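Local coordinates for uncharacterized protein (Desulfovibrio piger ATCC 29098, PDB 4Z48) that is of unknown function but, as a DUF1329 family member with a LolA-like fold, may bind lipid or another hydrophobic ligand, at residues F114-E122 with V212-I223. Numbering follows the deposited sequence.
Sequences FMRSDLSNE and VERPREGSFTVI
Asp118 lays its carboxylate against the hairpin formed by strands 204-214 and 219-230, where Arg214, Ser219 and Thr221 grip its two oxygens. OD1 takes two bonds. Ser219 OG donates to the syn lone pair of Asp118 OD1 at 2.6 Å, while Arg214 NE reaches that oxygen on the anti side, well out of the carboxylate plane, at 2.8 Å in a nearly straight salt bridge (174°). Asp118 OD1 lies in the guanidinium plane, but the carboxylate plane is turned 68° from it, so the ion pair is end-on through NE rather than a two-pronged fork. A bend at chi3 (-56°), the torsion that ends at NE, turns this nitrogen onto OD1; Glu217 CG packs over one face of the guanidinium. On the other oxygen, Thr221 OG1 donates to Asp118 OD2 at 2.6 Å, also anti but closer to the plane. Three donors thus fix the rotation of a buried carboxylate, and the arginine probably favours its ionised form. A water joins Arg116 O to Arg214 NH2 and adds a weak bond to Asp118 OD2.

Next to this polar cluster, Leu119 turns its end back to the strands: CD1 meets Ile223 CD1 tip to tip at 3.7 Å, and the side chain crosses that of Val212 at about a right angle. Ser117 OG donates to Phe114 O across a type I' turn and accepts from Leu119 N in an ST turn.

The hairpin has a G1 beta bulge at its turn, where Gly218 and Ser219 both face Arg214. Against it lies the loop between strands 101-104 and 133-143, with Lys191 of strand 189-201 hydrogen-bonding Asp118 O and Ile36 of strand 27-38 touching Ser117.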
ATOM      1  N   PHE A 114      10.767   1.682  -3.970  1.00 19.05           N
ATOM      2  CA  PHE A 114      10.259   0.473  -4.615  1.00 18.13           C
ATOM      3  C   PHE A 114      10.346   0.669  -6.126  1.00 18.56           C
ATOM      4  O   PHE A 114       9.614   1.483  -6.649  1.00 19.12           O
ATOM      5  CB  PHE A 114       8.815   0.166  -4.161  1.00 19.10           C
ATOM      6  CG  PHE A 114       8.092  -0.935  -4.894  1.00 21.11           C
ATOM      7  CD1 PHE A 114       8.372  -2.276  -4.629  1.00 22.96           C
ATOM      8  CD2 PHE A 114       7.133  -0.634  -5.866  1.00 23.23           C
ATOM      9  CE1 PHE A 114       7.669  -3.293  -5.282  1.00 22.46           C
ATOM     10  CE2 PHE A 114       6.483  -1.651  -6.569  1.00 24.07           C
ATOM     11  CZ  PHE A 114       6.746  -2.972  -6.268  1.00 21.26           C
HETATM   12  N   MSE A 115      11.287  -0.019  -6.801  1.00 16.31           N
HETATM   13  CA  MSE A 115      11.422  -0.008  -8.286  1.00 15.42           C
HETATM   14  C   MSE A 115      11.620   1.393  -8.863  1.00 18.48           C
HETATM   15  O   MSE A 115      11.090   1.718  -9.939  1.00 20.01           O
HETATM   16  CB  MSE A 115      10.201  -0.684  -8.919  1.00 16.46           C
HETATM   17  CG  MSE A 115      10.026  -2.127  -8.466  1.00 21.25           C
HETATM   18 SE   MSE A 115      11.450  -3.191  -9.156  0.75 27.65          SE
HETATM   19  CE  MSE A 115      10.832  -3.173 -11.075  1.00 22.57           C
ATOM     20  N   ARG A 116      12.426   2.203  -8.130  1.00 18.03           N
ATOM     21  CA  ARG A 116      12.813   3.583  -8.418  1.00 18.15           C
ATOM     22  C   ARG A 116      11.599   4.530  -8.414  1.00 21.23           C
ATOM     23  O   ARG A 116      11.726   5.679  -8.857  1.00 21.78           O
ATOM     24  CB  ARG A 116      13.594   3.694  -9.738  1.00 17.13           C
ATOM     25  CG  ARG A 116      14.851   2.815  -9.697  1.00 16.66           C
ATOM     26  CD  ARG A 116      15.523   2.699 -11.038  1.00 18.80           C
ATOM     27  NE  ARG A 116      16.059   3.967 -11.500  1.00 19.92           N
ATOM     28  CZ  ARG A 116      16.738   4.095 -12.636  1.00 27.32           C
ATOM     29  NH1 ARG A 116      16.959   3.037 -13.410  1.00 23.66           N
ATOM     30  NH2 ARG A 116      17.210   5.275 -13.004  1.00 19.36           N
ATOM     31  N   SER A 117      10.432   4.055  -7.907  1.00 17.99           N
ATOM     32  CA  SER A 117       9.210   4.856  -7.807  1.00 17.89           C
ATOM     33  C   SER A 117       9.196   5.714  -6.539  1.00 22.85           C
ATOM     34  O   SER A 117      10.124   5.671  -5.717  1.00 24.57           O
ATOM     35  CB  SER A 117       7.954   3.982  -7.852  1.00 18.72           C
ATOM     36  OG  SER A 117       7.718   3.358  -6.598  1.00 18.22           O
ATOM     37  N   ASP A 118       8.100   6.487  -6.382  1.00 19.07           N
ATOM     38  CA  ASP A 118       7.876   7.333  -5.210  1.00 18.52           C
ATOM     39  C   ASP A 118       7.265   6.535  -4.071  1.00 23.12           C
ATOM     40  O   ASP A 118       7.137   7.052  -2.966  1.00 24.27           O
ATOM     41  CB  ASP A 118       7.058   8.551  -5.588  1.00 20.48           C
ATOM     42  CG  ASP A 118       7.922   9.445  -6.462  1.00 23.92           C
ATOM     43  OD1 ASP A 118       8.776  10.119  -5.922  1.00 24.12           O
ATOM     44  OD2 ASP A 118       7.839   9.329  -7.715  1.00 19.99           O
ATOM     45  N   LEU A 119       7.030   5.241  -4.294  1.00 19.89           N
ATOM     46  CA  LEU A 119       6.601   4.318  -3.231  1.00 21.42           C
ATOM     47  C   LEU A 119       7.848   3.693  -2.590  1.00 22.18           C
ATOM     48  O   LEU A 119       8.809   3.413  -3.317  1.00 20.42           O
ATOM     49  CB  LEU A 119       5.751   3.192  -3.851  1.00 22.09           C
ATOM     50  CG  LEU A 119       4.298   3.438  -4.217  1.00 29.22           C
ATOM     51  CD1 LEU A 119       4.160   4.383  -5.409  1.00 32.11           C
ATOM     52  CD2 LEU A 119       3.669   2.136  -4.661  1.00 31.46           C
ATOM     53  N   SER A 120       7.837   3.453  -1.265  1.00 20.21           N
ATOM     54  CA  SER A 120       8.892   2.739  -0.565  1.00 20.59           C
ATOM     55  C   SER A 120       8.511   1.276  -0.488  1.00 22.18           C
ATOM     56  O   SER A 120       7.345   0.967  -0.695  1.00 19.91           O
ATOM     57  CB  SER A 120       9.079   3.307   0.835  1.00 23.51           C
ATOM     58  OG  SER A 120       9.600   4.625   0.806  1.00 30.26           O
ATOM     59  N   ASN A 121       9.462   0.377  -0.149  1.00 20.81           N
ATOM     60  CA  ASN A 121       9.144  -1.050   0.008  1.00 21.72           C
ATOM     61  C   ASN A 121       8.069  -1.270   1.103  1.00 24.88           C
ATOM     62  O   ASN A 121       7.184  -2.118   0.947  1.00 24.58           O
ATOM     63  CB  ASN A 121      10.408  -1.855   0.343  1.00 22.06           C
ATOM     64  CG  ASN A 121      11.397  -1.883  -0.781  1.00 25.63           C
ATOM     65  OD1 ASN A 121      11.022  -1.923  -1.945  1.00 23.45           O
ATOM     66  ND2 ASN A 121      12.680  -1.829  -0.452  1.00 20.18           N
ATOM     67  N   GLU A 122       8.098  -0.459   2.164  1.00 22.87           N
ATOM     68  CA  GLU A 122       7.114  -0.593   3.241  1.00 23.44           C
ATOM     69  C   GLU A 122       5.707  -0.160   2.802  1.00 26.75           C
ATOM     70  O   GLU A 122       4.754  -0.665   3.356  1.00 26.68           O
ATOM     71  CB  GLU A 122       7.531   0.157   4.512  1.00 25.33           C
ATOM     72  CG  GLU A 122       7.496   1.680   4.429  1.00 30.03           C
ATOM     73  CD  GLU A 122       7.699   2.350   5.781  1.00 34.75           C
ATOM     74  OE1 GLU A 122       6.988   2.001   6.752  1.00 31.43           O
ATOM     75  OE2 GLU A 122       8.577   3.236   5.862  1.00 27.46           O
ATOM     76  N   VAL A 212       1.515   9.523  -6.364  1.00 18.61           N
ATOM     77  CA  VAL A 212       2.344   9.609  -5.168  1.00 18.53           C
ATOM     78  C   VAL A 212       3.477  10.575  -5.476  1.00 23.38           C
ATOM     79  O   VAL A 212       4.228  10.349  -6.422  1.00 21.03           O
ATOM     80  CB  VAL A 212       2.872   8.215  -4.722  1.00 22.82           C
ATOM     81  CG1 VAL A 212       3.706   8.327  -3.449  1.00 22.22           C
ATOM     82  CG2 VAL A 212       1.719   7.217  -4.543  1.00 22.46           C
ATOM     83  N   GLU A 213       3.584  11.653  -4.704  1.00 20.87           N
ATOM     84  CA  GLU A 213       4.554  12.711  -4.897  1.00 20.02           C
ATOM     85  C   GLU A 213       5.557  12.763  -3.757  1.00 23.97           C
ATOM     86  O   GLU A 213       5.202  12.613  -2.593  1.00 21.99           O
ATOM     87  CB  GLU A 213       3.844  14.085  -4.991  1.00 21.97           C
ATOM     88  CG  GLU A 213       2.842  14.277  -6.123  1.00 27.20           C
ATOM     89  CD  GLU A 213       2.041  15.574  -6.056  1.00 39.32           C
ATOM     90  OE1 GLU A 213       2.253  16.371  -5.113  1.00 33.37           O
ATOM     91  OE2 GLU A 213       1.231  15.819  -6.978  1.00 30.78           O
ATOM     92  N   ARG A 214       6.820  12.922  -4.105  1.00 22.30           N
ATOM     93  CA  ARG A 214       7.891  13.143  -3.123  1.00 23.05           C
ATOM     94  C   ARG A 214       8.384  14.545  -3.405  1.00 27.48           C
ATOM     95  O   ARG A 214       9.152  14.734  -4.352  1.00 24.96           O
ATOM     96  CB  ARG A 214       8.999  12.066  -3.194  1.00 22.62           C
ATOM     97  CG  ARG A 214       8.538  10.762  -2.503  1.00 27.42           C
ATOM     98  CD  ARG A 214       9.667   9.788  -2.332  1.00 23.31           C
ATOM     99  NE  ARG A 214      10.304   9.490  -3.611  1.00 23.75           N
ATOM    100  CZ  ARG A 214      11.489   8.898  -3.763  1.00 28.86           C
ATOM    101  NH1 ARG A 214      12.224   8.577  -2.700  1.00 30.63           N
ATOM    102  NH2 ARG A 214      11.959   8.645  -4.977  1.00 25.20           N
ATOM    103  N   PRO A 215       7.833  15.556  -2.686  1.00 31.42           N
ATOM    104  CA  PRO A 215       8.227  16.954  -2.959  1.00 32.59           C
ATOM    105  C   PRO A 215       9.740  17.207  -2.795  1.00 36.60           C
ATOM    106  O   PRO A 215      10.304  18.023  -3.528  1.00 37.59           O
ATOM    107  CB  PRO A 215       7.406  17.770  -1.944  1.00 34.59           C
ATOM    108  CG  PRO A 215       7.012  16.783  -0.850  1.00 38.30           C
ATOM    109  CD  PRO A 215       6.835  15.475  -1.587  1.00 32.97           C
ATOM    110  N   ARG A 216      10.404  16.485  -1.874  1.00 31.35           N
ATOM    111  CA  ARG A 216      11.849  16.673  -1.616  1.00 30.47           C
ATOM    112  C   ARG A 216      12.714  16.024  -2.713  1.00 35.87           C
ATOM    113  O   ARG A 216      13.879  16.402  -2.855  1.00 38.34           O
ATOM    114  CB  ARG A 216      12.216  16.126  -0.222  1.00 25.50           C
ATOM    115  CG  ARG A 216      11.419  16.830   0.916  1.00 30.22           C
ATOM    116  CD  ARG A 216      11.635  16.281   2.332  1.00 32.78           C
ATOM    117  NE  ARG A 216      13.034  15.970   2.651  1.00 41.13           N
ATOM    118  CZ  ARG A 216      13.945  16.848   3.064  1.00 61.88           C
ATOM    119  NH1 ARG A 216      13.626  18.127   3.218  1.00 46.46           N
ATOM    120  NH2 ARG A 216      15.186  16.454   3.317  1.00 61.13           N
ATOM    121  N   GLU A 217      12.154  15.068  -3.501  1.00 29.33           N
ATOM    122  CA  GLU A 217      12.903  14.392  -4.571  1.00 28.85           C
ATOM    123  C   GLU A 217      12.631  14.984  -5.949  1.00 35.43           C
ATOM    124  O   GLU A 217      13.334  14.640  -6.897  1.00 34.70           O
ATOM    125  CB  GLU A 217      12.597  12.882  -4.599  1.00 29.12           C
ATOM    126  CG  GLU A 217      12.908  12.173  -3.291  1.00 41.33           C
ATOM    127  CD  GLU A 217      14.337  12.302  -2.796  1.00 61.08           C
ATOM    128  OE1 GLU A 217      15.273  12.038  -3.585  1.00 55.83           O
ATOM    129  OE2 GLU A 217      14.517  12.668  -1.612  1.00 49.10           O
ATOM    130  N   GLY A 218      11.608  15.836  -6.058  1.00 33.67           N
ATOM    131  CA  GLY A 218      11.207  16.432  -7.330  1.00 33.05           C
ATOM    132  C   GLY A 218      10.640  15.379  -8.270  1.00 33.17           C
ATOM    133  O   GLY A 218      10.884  15.411  -9.478  1.00 32.90           O
ATOM    134  N   SER A 219       9.926  14.398  -7.709  1.00 25.60           N
ATOM    135  CA  SER A 219       9.385  13.314  -8.516  1.00 24.34           C
ATOM    136  C   SER A 219       7.952  12.981  -8.142  1.00 26.59           C
ATOM    137  O   SER A 219       7.533  13.200  -6.990  1.00 24.40           O
ATOM    138  CB  SER A 219      10.242  12.062  -8.377  1.00 25.84           C
ATOM    139  OG  SER A 219      10.485  11.722  -7.025  1.00 35.05           O
ATOM    140  N   PHE A 220       7.222  12.387  -9.095  1.00 22.58           N
ATOM    141  CA  PHE A 220       5.875  11.888  -8.819  1.00 21.28           C
ATOM    142  C   PHE A 220       5.639  10.586  -9.596  1.00 22.99           C
ATOM    143  O   PHE A 220       6.176  10.406 -10.695  1.00 21.29           O
ATOM    144  CB  PHE A 220       4.793  12.929  -9.126  1.00 22.62           C
ATOM    145  CG  PHE A 220       4.678  13.335 -10.574  1.00 22.40           C
ATOM    146  CD1 PHE A 220       5.465  14.359 -11.089  1.00 23.90           C
ATOM    147  CD2 PHE A 220       3.747  12.730 -11.411  1.00 24.54           C
ATOM    148  CE1 PHE A 220       5.348  14.752 -12.429  1.00 26.25           C
ATOM    149  CE2 PHE A 220       3.624  13.122 -12.751  1.00 27.53           C
ATOM    150  CZ  PHE A 220       4.421  14.133 -13.257  1.00 26.65           C
ATOM    151  N   THR A 221       4.864   9.672  -8.991  1.00 18.96           N
ATOM    152  CA  THR A 221       4.519   8.384  -9.589  1.00 19.28           C
ATOM    153  C   THR A 221       3.013   8.310  -9.800  1.00 22.81           C
ATOM    154  O   THR A 221       2.255   8.617  -8.881  1.00 21.12           O
ATOM    155  CB  THR A 221       5.075   7.229  -8.699  1.00 23.35           C
ATOM    156  OG1 THR A 221       6.515   7.329  -8.668  1.00 18.89           O
ATOM    157  CG2 THR A 221       4.685   5.851  -9.212  1.00 22.23           C
ATOM    158  N   VAL A 222       2.572   7.867 -10.986  1.00 18.53           N
ATOM    159  CA  VAL A 222       1.133   7.677 -11.224  1.00 20.48           C
ATOM    160  C   VAL A 222       0.905   6.183 -11.492  1.00 24.56           C
ATOM    161  O   VAL A 222       1.546   5.628 -12.363  1.00 23.84           O
ATOM    162  CB  VAL A 222       0.586   8.584 -12.353  1.00 25.24           C
ATOM    163  CG1 VAL A 222      -0.907   8.335 -12.594  1.00 24.78           C
ATOM    164  CG2 VAL A 222       0.837  10.060 -12.041  1.00 25.31           C
ATOM    165  N   ILE A 223      -0.002   5.539 -10.741  1.00 19.98           N
ATOM    166  CA  ILE A 223      -0.278   4.118 -10.961  1.00 16.62           C
ATOM    167  C   ILE A 223      -1.739   3.938 -11.362  1.00 19.80           C
ATOM    168  O   ILE A 223      -2.642   4.391 -10.639  1.00 19.00           O
ATOM    169  CB  ILE A 223       0.043   3.238  -9.703  1.00 17.85           C
ATOM    170  CG1 ILE A 223       1.431   3.563  -9.083  1.00 19.97           C
ATOM    171  CG2 ILE A 223      -0.058   1.741 -10.091  1.00 16.97           C
ATOM    172  CD1 ILE A 223       1.553   3.022  -7.659  1.00 21.86           C
TER
HETATM  173  O   HOH W   1      10.952   8.118  -7.828  1.00 26.57           O